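Local coordinates for protein malate dehydrogenase (PDB 4BGV) that probably catalyses the reversible, NAD-dependent oxidation of malate to oxaloacetate, a step of the tricarboxylic acid cycle, at residues K4-G9 against Y30-V35; D77-T82 against S118-V123; A239-S244 against I278-N283. One frame throughout, in Å; residues are numbered along the deposited sequence. Where two conformers were deposited one is given.

Interaction 1 (K4-G9 against Y30-V35)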
loop_
_atom_site.group_PDB
_atom_site.type_symbol
_atom_site.label_atom_id
_atom_site.label_comp_id
_atom_site.label_asym_id
_atom_site.label_seq_id
_atom_site.Cartn_x
_atom_site.Cartn_y
_atom_site.Cartn_z
ATOM N N LYS A 4 5.748 -19.038 -5.065
ATOM C CA LYS A 4 4.837 -19.393 -6.134
ATOM C C LYS A 4 3.541 -19.901 -5.521
ATOM O O LYS A 4 3.552 -20.739 -4.611
ATOM C CB LYS A 4 5.476 -20.473 -7.003
ATOM C CG LYS A 4 4.551 -21.071 -8.053
ATOM C CD LYS A 4 5.356 -22.022 -8.932
ATOM C CE LYS A 4 4.543 -22.573 -10.092
ATOM N NZ LYS A 4 5.387 -23.536 -10.891
ATOM N N ILE A 5 2.427 -19.373 -5.996
ATOM C CA ILE A 5 1.120 -19.816 -5.535
ATOM C C ILE A 5 0.357 -20.327 -6.748
ATOM O O ILE A 5 0.294 -19.643 -7.777
ATOM C CB ILE A 5 0.334 -18.663 -4.873
ATOM C CG1 ILE A 5 1.128 -18.066 -3.701
ATOM C CG2 ILE A 5 -1.052 -19.119 -4.409
ATOM C CD1 ILE A 5 1.836 -16.743 -4.052
ATOM N N SER A 6 -0.200 -21.527 -6.635
ATOM C CA SER A 6 -1.077 -22.054 -7.663
ATOM C C SER A 6 -2.507 -21.904 -7.176
ATOM O O SER A 6 -2.792 -22.188 -6.015
ATOM C CB SER A 6 -0.779 -23.532 -7.943
ATOM O OG SER A 6 0.467 -23.681 -8.611
ATOM N N VAL A 7 -3.387 -21.457 -8.069
ATOM C CA VAL A 7 -4.818 -21.361 -7.795
ATOM C C VAL A 7 -5.583 -22.291 -8.736
ATOM O O VAL A 7 -5.578 -22.105 -9.959
ATOM C CB VAL A 7 -5.307 -19.905 -7.967
ATOM C CG1 VAL A 7 -6.803 -19.792 -7.761
ATOM C CG2 VAL A 7 -4.549 -18.972 -7.007
ATOM N N ILE A 8 -6.220 -23.308 -8.163
ATOM C CA ILE A 8 -6.991 -24.263 -8.945
ATOM C C ILE A 8 -8.435 -23.760 -9.004
ATOM O O ILE A 8 -9.106 -23.641 -7.973
ATOM C CB ILE A 8 -6.898 -25.676 -8.337
ATOM C CG1 ILE A 8 -5.439 -26.138 -8.267
ATOM C CG2 ILE A 8 -7.736 -26.675 -9.145
ATOM C CD1 ILE A 8 -5.275 -27.549 -7.675
ATOM N N GLY A 9 -8.890 -23.431 -10.209
ATOM C CA GLY A 9 -10.200 -22.829 -10.419
ATOM C C GLY A 9 -10.021 -21.382 -10.846
ATOM O O GLY A 9 -9.407 -20.587 -10.127
ATOM N N TYR A 30 0.161 -18.944 -10.562
ATOM C CA TYR A 30 -0.252 -19.812 -11.670
ATOM C C TYR A 30 -1.707 -20.258 -11.486
ATOM O O TYR A 30 -2.074 -20.785 -10.421
ATOM C CB TYR A 30 0.644 -21.052 -11.768
ATOM C CG TYR A 30 2.023 -20.803 -12.361
ATOM C CD1 TYR A 30 2.580 -19.535 -12.377
ATOM C CD2 TYR A 30 2.757 -21.849 -12.922
ATOM C CE1 TYR A 30 3.837 -19.309 -12.924
ATOM C CE2 TYR A 30 4.009 -21.635 -13.463
ATOM C CZ TYR A 30 4.546 -20.366 -13.461
ATOM O OH TYR A 30 5.801 -20.142 -14.003
ATOM N N ILE A 31 -2.536 -20.037 -12.508
ATOM C CA ILE A 31 -3.973 -20.312 -12.400
ATOM C C ILE A 31 -4.297 -21.521 -13.267
ATOM O O ILE A 31 -3.744 -21.667 -14.358
ATOM C CB ILE A 31 -4.836 -19.100 -12.859
ATOM C CG1 ILE A 31 -4.327 -17.795 -12.231
ATOM C CG2 ILE A 31 -6.316 -19.303 -12.514
ATOM C CD1 ILE A 31 -5.074 -16.577 -12.721
ATOM N N PHE A 32 -5.184 -22.387 -12.771
ATOM C CA PHE A 32 -5.569 -23.613 -13.479
ATOM C C PHE A 32 -7.088 -23.755 -13.563
ATOM O O PHE A 32 -7.801 -23.475 -12.600
ATOM C CB PHE A 32 -4.982 -24.848 -12.772
ATOM C CG PHE A 32 -3.479 -24.819 -12.666
ATOM C CD1 PHE A 32 -2.850 -24.071 -11.668
ATOM C CD2 PHE A 32 -2.697 -25.514 -13.578
ATOM C CE1 PHE A 32 -1.462 -24.015 -11.588
ATOM C CE2 PHE A 32 -1.311 -25.482 -13.500
ATOM C CZ PHE A 32 -0.687 -24.728 -12.501
ATOM N N ASP A 33 -7.577 -24.198 -14.719
ATOM C CA ASP A 33 -8.996 -24.456 -14.899
ATOM C C ASP A 33 -9.212 -25.428 -16.052
ATOM O O ASP A 33 -8.507 -25.389 -17.068
ATOM C CB ASP A 33 -9.791 -23.169 -15.147
ATOM C CG ASP A 33 -11.275 -23.332 -14.809
ATOM O OD1 ASP A 33 -12.007 -23.930 -15.623
ATOM O OD2 ASP A 33 -11.702 -22.910 -13.712
ATOM N N ILE A 34 -10.206 -26.294 -15.884
ATOM C CA ILE A 34 -10.513 -27.309 -16.871
ATOM C C ILE A 34 -11.159 -26.714 -18.125
ATOM O O ILE A 34 -11.146 -27.334 -19.189
ATOM C CB ILE A 34 -11.453 -28.389 -16.258
ATOM C CG1 ILE A 34 -11.583 -29.598 -17.181
ATOM C CG2 ILE A 34 -12.814 -27.794 -15.937
ATOM C CD1 ILE A 34 -10.785 -30.800 -16.716
ATOM N N VAL A 35 -11.706 -25.508 -18.008
ATOM C CA VAL A 35 -12.336 -24.850 -19.150
ATOM C C VAL A 35 -11.294 -24.194 -20.054
ATOM O O VAL A 35 -10.550 -23.334 -19.615
ATOM C CB VAL A 35 -13.354 -23.795 -18.693
ATOM C CG1 VAL A 35 -13.916 -23.031 -19.890
ATOM C CG2 VAL A 35 -14.478 -24.464 -17.910
HETATM O O HOH W 1 7.184 -22.181 -12.080
#
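The first beta-alpha-beta unit of the Rossmann fold brings K4-G9 and Y30-V35 together as neighbouring parallel strands, joined through helix 12-23. The backbones pair in register, S6 beside Y30, V7 beside I31 and I8 beside F32. Y30 N gives its hydrogen to I5 O (2.9 Å) and Y30 O receives V7 N (2.8 Å); two residues further on F32 N binds V7 O (2.9 Å) and F32 O takes G9 N (2.6 Å). Where the pair begins, K4 lies across Y30. Its CG stands anti to the backbone N (chi1 172°) and the rest of the chain is extended, which carries CE over one face of the tyrosine ring, 3.4 Å from CD2 and nearer the rim than the centre, in a CH-pi contact. A long, flexible lysine suits this place because its methylenes can cover a ring while NZ goes on to the carbonyl oxygens of K74 and E72; NZ also donates to a water, which is in turn only weakly bonded to Y30 OH, itself bonded to D58. On the face of the sheet that carries Y30 and F32, S6 OG sits 3.6 Å from F32 CE1, obliquely to the ring, and bonds S76. V7 and I31 line the opposite face of the sheet, where beta-branched chains pack against helix 12-23. G9 begins the glycine-rich turn that probably binds NAD, as in relatives. With phi at 110°, a side chain there would press on the carbonyl oxygen of I8. D33 OD2 comes within 3.6 Å of G9 CA and accepts A10 N, while OD1 accepts V35 N in an Asx turn. Both carboxylate oxygens are thus held by backbone amides, fixing the acid beside the turn, consistent with D33's inferred NAD-binding role.

Interaction 2 (D77-T82 against S118-V123)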
loop_
_atom_site.group_PDB
_atom_site.type_symbol
_atom_site.label_atom_id
_atom_site.label_comp_id
_atom_site.label_asym_id
_atom_site.label_seq_id
_atom_site.Cartn_x
_atom_site.Cartn_y
_atom_site.Cartn_z
ATOM N N ASP A 77 4.549 -22.937 -3.262
ATOM C CA ASP A 77 4.587 -22.903 -1.807
ATOM C C ASP A 77 3.188 -23.161 -1.258
ATOM O O ASP A 77 3.030 -23.849 -0.249
ATOM C CB ASP A 77 5.110 -21.558 -1.308
ATOM C CG ASP A 77 5.358 -21.551 0.188
ATOM O OD1 ASP A 77 5.951 -22.524 0.703
ATOM O OD2 ASP A 77 4.960 -20.572 0.852
ATOM N N VAL A 78 2.181 -22.598 -1.930
ATOM C CA VAL A 78 0.784 -22.757 -1.551
ATOM C C VAL A 78 -0.040 -23.070 -2.786
ATOM O O VAL A 78 0.198 -22.511 -3.854
ATOM C CB VAL A 78 0.226 -21.484 -0.867
ATOM C CG1 VAL A 78 -1.283 -21.604 -0.620
ATOM C CG2 VAL A 78 0.977 -21.228 0.442
ATOM N N ILE A 79 -0.979 -24.001 -2.638
ATOM C CA ILE A 79 -1.993 -24.253 -3.652
ATOM C C ILE A 79 -3.362 -23.930 -3.054
ATOM O O ILE A 79 -3.701 -24.408 -1.970
ATOM C CB ILE A 79 -1.981 -25.728 -4.081
ATOM C CG1 ILE A 79 -0.612 -26.076 -4.668
ATOM C CG2 ILE A 79 -3.117 -26.032 -5.086
ATOM C CD1 ILE A 79 -0.444 -27.558 -5.002
ATOM N N VAL A 80 -4.133 -23.113 -3.759
ATOM C CA VAL A 80 -5.461 -22.722 -3.320
ATOM C C VAL A 80 -6.475 -23.512 -4.145
ATOM O O VAL A 80 -6.497 -23.409 -5.376
ATOM C CB VAL A 80 -5.690 -21.207 -3.563
ATOM C CG1 VAL A 80 -7.056 -20.791 -3.041
ATOM C CG2 VAL A 80 -4.586 -20.386 -2.899
ATOM N N VAL A 81 -7.311 -24.301 -3.477
ATOM C CA VAL A 81 -8.289 -25.121 -4.184
ATOM C C VAL A 81 -9.669 -24.455 -4.203
ATOM O O VAL A 81 -10.348 -24.389 -3.174
ATOM C CB VAL A 81 -8.376 -26.536 -3.560
ATOM C CG1 VAL A 81 -9.385 -27.420 -4.319
ATOM C CG2 VAL A 81 -6.996 -27.194 -3.553
ATOM N N THR A 82 -10.086 -23.965 -5.370
ATOM C CA THR A 82 -11.398 -23.332 -5.501
ATOM C C THR A 82 -12.233 -24.046 -6.550
ATOM O O THR A 82 -13.233 -23.519 -7.009
ATOM C CB THR A 82 -11.306 -21.853 -5.934
ATOM O OG1 THR A 82 -10.987 -21.773 -7.331
ATOM C CG2 THR A 82 -10.244 -21.122 -5.147
ATOM N N SER A 118 3.637 -28.799 -1.275
ATOM C CA SER A 118 2.872 -27.560 -1.070
ATOM C C SER A 118 2.032 -27.530 0.210
ATOM O O SER A 118 1.578 -28.569 0.687
ATOM C CB SER A 118 1.941 -27.319 -2.264
ATOM O OG SER A 118 2.693 -27.142 -3.452
ATOM N N LYS A 119 1.837 -26.336 0.761
ATOM C CA LYS A 119 0.771 -26.131 1.745
ATOM C C LYS A 119 -0.524 -25.873 0.971
ATOM O O LYS A 119 -0.506 -25.242 -0.084
ATOM C CB LYS A 119 1.080 -24.957 2.677
ATOM C CG LYS A 119 1.981 -25.279 3.888
ATOM C CD LYS A 119 3.445 -25.453 3.504
ATOM C CE LYS A 119 4.072 -24.151 2.982
ATOM N NZ LYS A 119 5.570 -24.222 2.857
ATOM N N ILE A 120 -1.649 -26.364 1.480
ATOM C CA ILE A 120 -2.900 -26.247 0.741
ATOM C C ILE A 120 -3.908 -25.403 1.496
ATOM O O ILE A 120 -4.100 -25.592 2.696
ATOM C CB ILE A 120 -3.534 -27.644 0.480
ATOM C CG1 ILE A 120 -2.447 -28.664 0.097
ATOM C CG2 ILE A 120 -4.652 -27.541 -0.581
ATOM C CD1 ILE A 120 -1.676 -28.309 -1.198
ATOM N N VAL A 121 -4.544 -24.468 0.791
ATOM C CA VAL A 121 -5.678 -23.706 1.329
ATOM C C VAL A 121 -6.919 -24.107 0.545
ATOM O O VAL A 121 -7.044 -23.803 -0.648
ATOM C CB VAL A 121 -5.455 -22.177 1.227
ATOM C CG1 VAL A 121 -6.732 -21.420 1.607
ATOM C CG2 VAL A 121 -4.283 -21.748 2.142
ATOM N N VAL A 122 -7.831 -24.809 1.217
ATOM C CA VAL A 122 -9.013 -25.356 0.557
ATOM C C VAL A 122 -10.201 -24.423 0.754
ATOM O O VAL A 122 -10.504 -24.043 1.878
ATOM C CB VAL A 122 -9.350 -26.768 1.103
ATOM C CG1 VAL A 122 -10.534 -27.373 0.353
ATOM C CG2 VAL A 122 -8.134 -27.673 0.979
ATOM N N VAL A 123 -10.865 -24.068 -0.348
ATOM C CA VAL A 123 -11.937 -23.072 -0.342
ATOM C C VAL A 123 -13.309 -23.685 -0.616
ATOM O O VAL A 123 -14.317 -23.237 -0.079
ATOM C CB VAL A 123 -11.674 -22.001 -1.414
ATOM C CG1 VAL A 123 -12.885 -21.048 -1.583
ATOM C CG2 VAL A 123 -10.378 -21.235 -1.097
#
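I79 and I120 meet through their torsions: I79 points CG1 anti to its carbonyl carbon (chi1 -60°) and extends to CD1 over S118, whereas I120 is bent a second time (chi2 -61°), which folds its CD1 back until it lies 3.9 Å from I79 CB. The two belong to parallel strands 78-81 and 119-122 of the Rossmann sheet, connected by helix 93-114 in a beta-alpha-beta unit. I79 O binds V121 N at 2.9 Å, and I79 N donates to K119 O; V81 does the same with V121 O and V123 N, and D77 O receives K119 N. CA hydrogens of V78, V80 and I120 add weaker contacts to the opposing carbonyls. Aliphatic chains suit strands buried on both faces, and branching at CB suits the extended backbone. On one face I120 CG2 touches V81 CG2 at 3.8 Å, and helix 93-114 packs against I79, V81 and I120. On the other, V78 CG1 meets V121 CG2 at 4.1 Å and V80 CG1 meets V123 CG2 at 3.9 Å, with helix 232-246 beyond them. S118 fits under I79 because it is small: OG is 3.5 Å from I79 CD1 and bonds S76 O and S115. At the strand ends the chemistry turns polar. The bent K119 chain brings NZ to D77 OD1 in a salt bridge, doubtful to the extent that D77 was modelled in two conformers; K282 O is a weak further partner. T82 OG1 bonds I8 O, tying this pair to strand 4-8 beside the turn that probably binds NAD. Next to it V123, a predicted NAD-binding residue, has its CB 3.2 Å from V81 O, the carbonyl that accepts V123 N.

Interaction 3 (A239-S244 against I278-N283)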
loop_
_atom_site.group_PDB
_atom_site.type_symbol
_atom_site.label_atom_id
_atom_site.label_comp_id
_atom_site.label_asym_id
_atom_site.label_seq_id
_atom_site.Cartn_x
_atom_site.Cartn_y
_atom_site.Cartn_z
ATOM N N ALA A 239 -6.895 -14.705 0.620
ATOM C CA ALA A 239 -5.547 -14.147 0.446
ATOM C C ALA A 239 -4.841 -13.872 1.778
ATOM O O ALA A 239 -3.633 -14.079 1.885
ATOM C CB ALA A 239 -5.588 -12.888 -0.412
ATOM N N VAL A 240 -5.566 -13.412 2.800
ATOM C CA VAL A 240 -4.881 -13.165 4.078
ATOM C C VAL A 240 -4.351 -14.472 4.679
ATOM O O VAL A 240 -3.319 -14.479 5.341
ATOM C CB VAL A 240 -5.735 -12.362 5.102
ATOM C CG1 VAL A 240 -6.036 -10.961 4.563
ATOM C CG2 VAL A 240 -7.005 -13.107 5.473
ATOM N N MET A 241 -5.053 -15.577 4.440
ATOM C CA MET A 241 -4.563 -16.896 4.866
ATOM C C MET A 241 -3.328 -17.306 4.060
ATOM O O MET A 241 -2.327 -17.740 4.627
ATOM C CB MET A 241 -5.637 -17.966 4.691
ATOM C CG MET A 241 -6.807 -17.832 5.660
ATOM S SD MET A 241 -8.258 -18.792 5.152
ATOM C CE MET A 241 -7.680 -20.487 5.329
ATOM N N VAL A 242 -3.407 -17.162 2.737
ATOM C CA VAL A 242 -2.295 -17.559 1.872
ATOM C C VAL A 242 -1.015 -16.761 2.187
ATOM O O VAL A 242 0.088 -17.327 2.299
ATOM C CB VAL A 242 -2.655 -17.360 0.385
ATOM C CG1 VAL A 242 -1.435 -17.642 -0.514
ATOM C CG2 VAL A 242 -3.862 -18.243 0.001
ATOM N N GLU A 243 -1.154 -15.449 2.343
ATOM C CA GLU A 243 0.033 -14.622 2.574
ATOM C C GLU A 243 0.639 -14.903 3.958
ATOM O O GLU A 243 1.850 -14.739 4.158
ATOM C CB GLU A 243 -0.286 -13.126 2.383
ATOM C CG GLU A 243 -1.055 -12.521 3.532
ATOM C CD GLU A 243 -1.484 -11.086 3.272
ATOM O OE1 GLU A 243 -1.329 -10.599 2.130
ATOM O OE2 GLU A 243 -1.974 -10.450 4.221
ATOM N N SER A 244 -0.178 -15.339 4.918
ATOM C CA SER A 244 0.374 -15.676 6.231
ATOM C C SER A 244 1.293 -16.892 6.123
ATOM O O SER A 244 2.283 -17.003 6.852
ATOM C CB SER A 244 -0.725 -15.932 7.279
ATOM O OG SER A 244 -0.169 -15.985 8.597
ATOM N N ILE A 278 -6.249 -20.816 14.715
ATOM C CA ILE A 278 -4.917 -21.344 14.454
ATOM C C ILE A 278 -3.900 -20.229 14.189
ATOM O O ILE A 278 -4.267 -19.148 13.727
ATOM C CB ILE A 278 -4.908 -22.333 13.260
ATOM C CG1 ILE A 278 -5.407 -21.657 11.976
ATOM C CG2 ILE A 278 -5.704 -23.609 13.594
ATOM C CD1 ILE A 278 -5.107 -22.470 10.722
ATOM N N LYS A 279 -2.630 -20.494 14.509
ATOM C CA LYS A 279 -1.529 -19.635 14.072
ATOM C C LYS A 279 -1.053 -20.161 12.714
ATOM O O LYS A 279 -0.702 -21.331 12.592
ATOM C CB LYS A 279 -0.363 -19.668 15.077
ATOM C CG LYS A 279 0.774 -18.702 14.702
ATOM C CD LYS A 279 2.073 -18.957 15.485
ATOM C CE LYS A 279 1.846 -18.918 16.978
ATOM N NZ LYS A 279 3.139 -18.892 17.749
ATOM N N ILE A 280 -1.062 -19.302 11.697
ATOM C CA ILE A 280 -0.736 -19.704 10.329
ATOM C C ILE A 280 0.663 -19.233 9.958
ATOM O O ILE A 280 0.933 -18.035 9.941
ATOM C CB ILE A 280 -1.724 -19.095 9.326
ATOM C CG1 ILE A 280 -3.162 -19.434 9.717
ATOM C CG2 ILE A 280 -1.416 -19.596 7.896
ATOM C CD1 ILE A 280 -4.196 -18.738 8.862
ATOM N N GLY A 281 1.552 -20.171 9.670
ATOM C CA GLY A 281 2.920 -19.812 9.334
ATOM C C GLY A 281 3.448 -20.578 8.144
ATOM O O GLY A 281 2.679 -21.258 7.448
ATOM N N LYS A 282 4.768 -20.504 7.928
ATOM C CA LYS A 282 5.385 -21.146 6.766
ATOM C C LYS A 282 5.206 -22.663 6.754
ATOM O O LYS A 282 5.321 -23.292 5.704
ATOM C CB LYS A 282 6.873 -20.786 6.649
ATOM C CG LYS A 282 7.685 -21.040 7.911
ATOM C CD LYS A 282 9.155 -20.666 7.695
ATOM C CE LYS A 282 9.915 -20.575 9.011
ATOM N NZ LYS A 282 9.837 -21.837 9.800
ATOM N N ASN A 283 4.925 -23.252 7.916
ATOM C CA ASN A 283 4.728 -24.699 7.971
ATOM C C ASN A 283 3.250 -25.120 7.903
ATOM O O ASN A 283 2.932 -26.305 8.033
ATOM C CB ASN A 283 5.368 -25.304 9.234
ATOM C CG ASN A 283 6.869 -25.077 9.311
ATOM O OD1 ASN A 283 7.390 -24.695 10.359
ATOM N ND2 ASN A 283 7.566 -25.315 8.213
#
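S244 OG is gripped from two strands: it donates to I280 O at 2.7 Å and accepts the backbone N-H of R251. The hydroxyl approaches I280 O from above the carbonyl plane, 39° out of it, with a C=O...O angle of 131°, so it does not sit on a lone pair. It gets there because OG stands anti to the backbone N of S244 (chi1 -168°), on the side of the helix that faces strand 272-281. Serine suits the position: it is short enough to let the helix come close, and it can both give and receive a bond in a buried place. An alanine here would leave I280 O and R251 N without the hydroxyl that joins them to the helix, and this end of the helix would probably be less firmly held to the strands. Around that bond the contact is apolar. I280 CG2 lies 3.8 Å from S244 CB and 3.9 Å from M241 O, while I280 CD1 meets M241 CG at 4.2 Å, so the isoleucine fills the space between the two helix residues one turn apart. Past it the backbone carbonyl of S244 faces G281 CA at 3.8 Å. C255 of strand 251-259 touches both M241 and I280, and thereby closes the same apolar patch. Helix 232-246 thus lies against the antiparallel sheet of 251-259, 272-281 and 284-288 in the C-terminal domain, while V242 and A239 turn to L21 of helix 12-23 in the NAD-binding domain.

Interactions 1 and 2 belong to one parallel sheet, about 10 Å between centres, because strands 4-8 and 78-81 are neighbours in it; a probable hydrogen bond from D77 N to K4 O and the packing of I5 CG2 on V78 O join them. Interaction 3 lies in the C-terminal domain, about 11 Å between centres from interaction 2 and 19 Å from interaction 1. Along the chain each closes before the next begins. The domains meet through helix 232-246: V242 packs on V78 and V80 of interaction 2 and on I5 of interaction 1, and M241 touches V121. The inferred NAD-binding sheet is thus backed by a helix of the domain that carries the predicted catalytic H180.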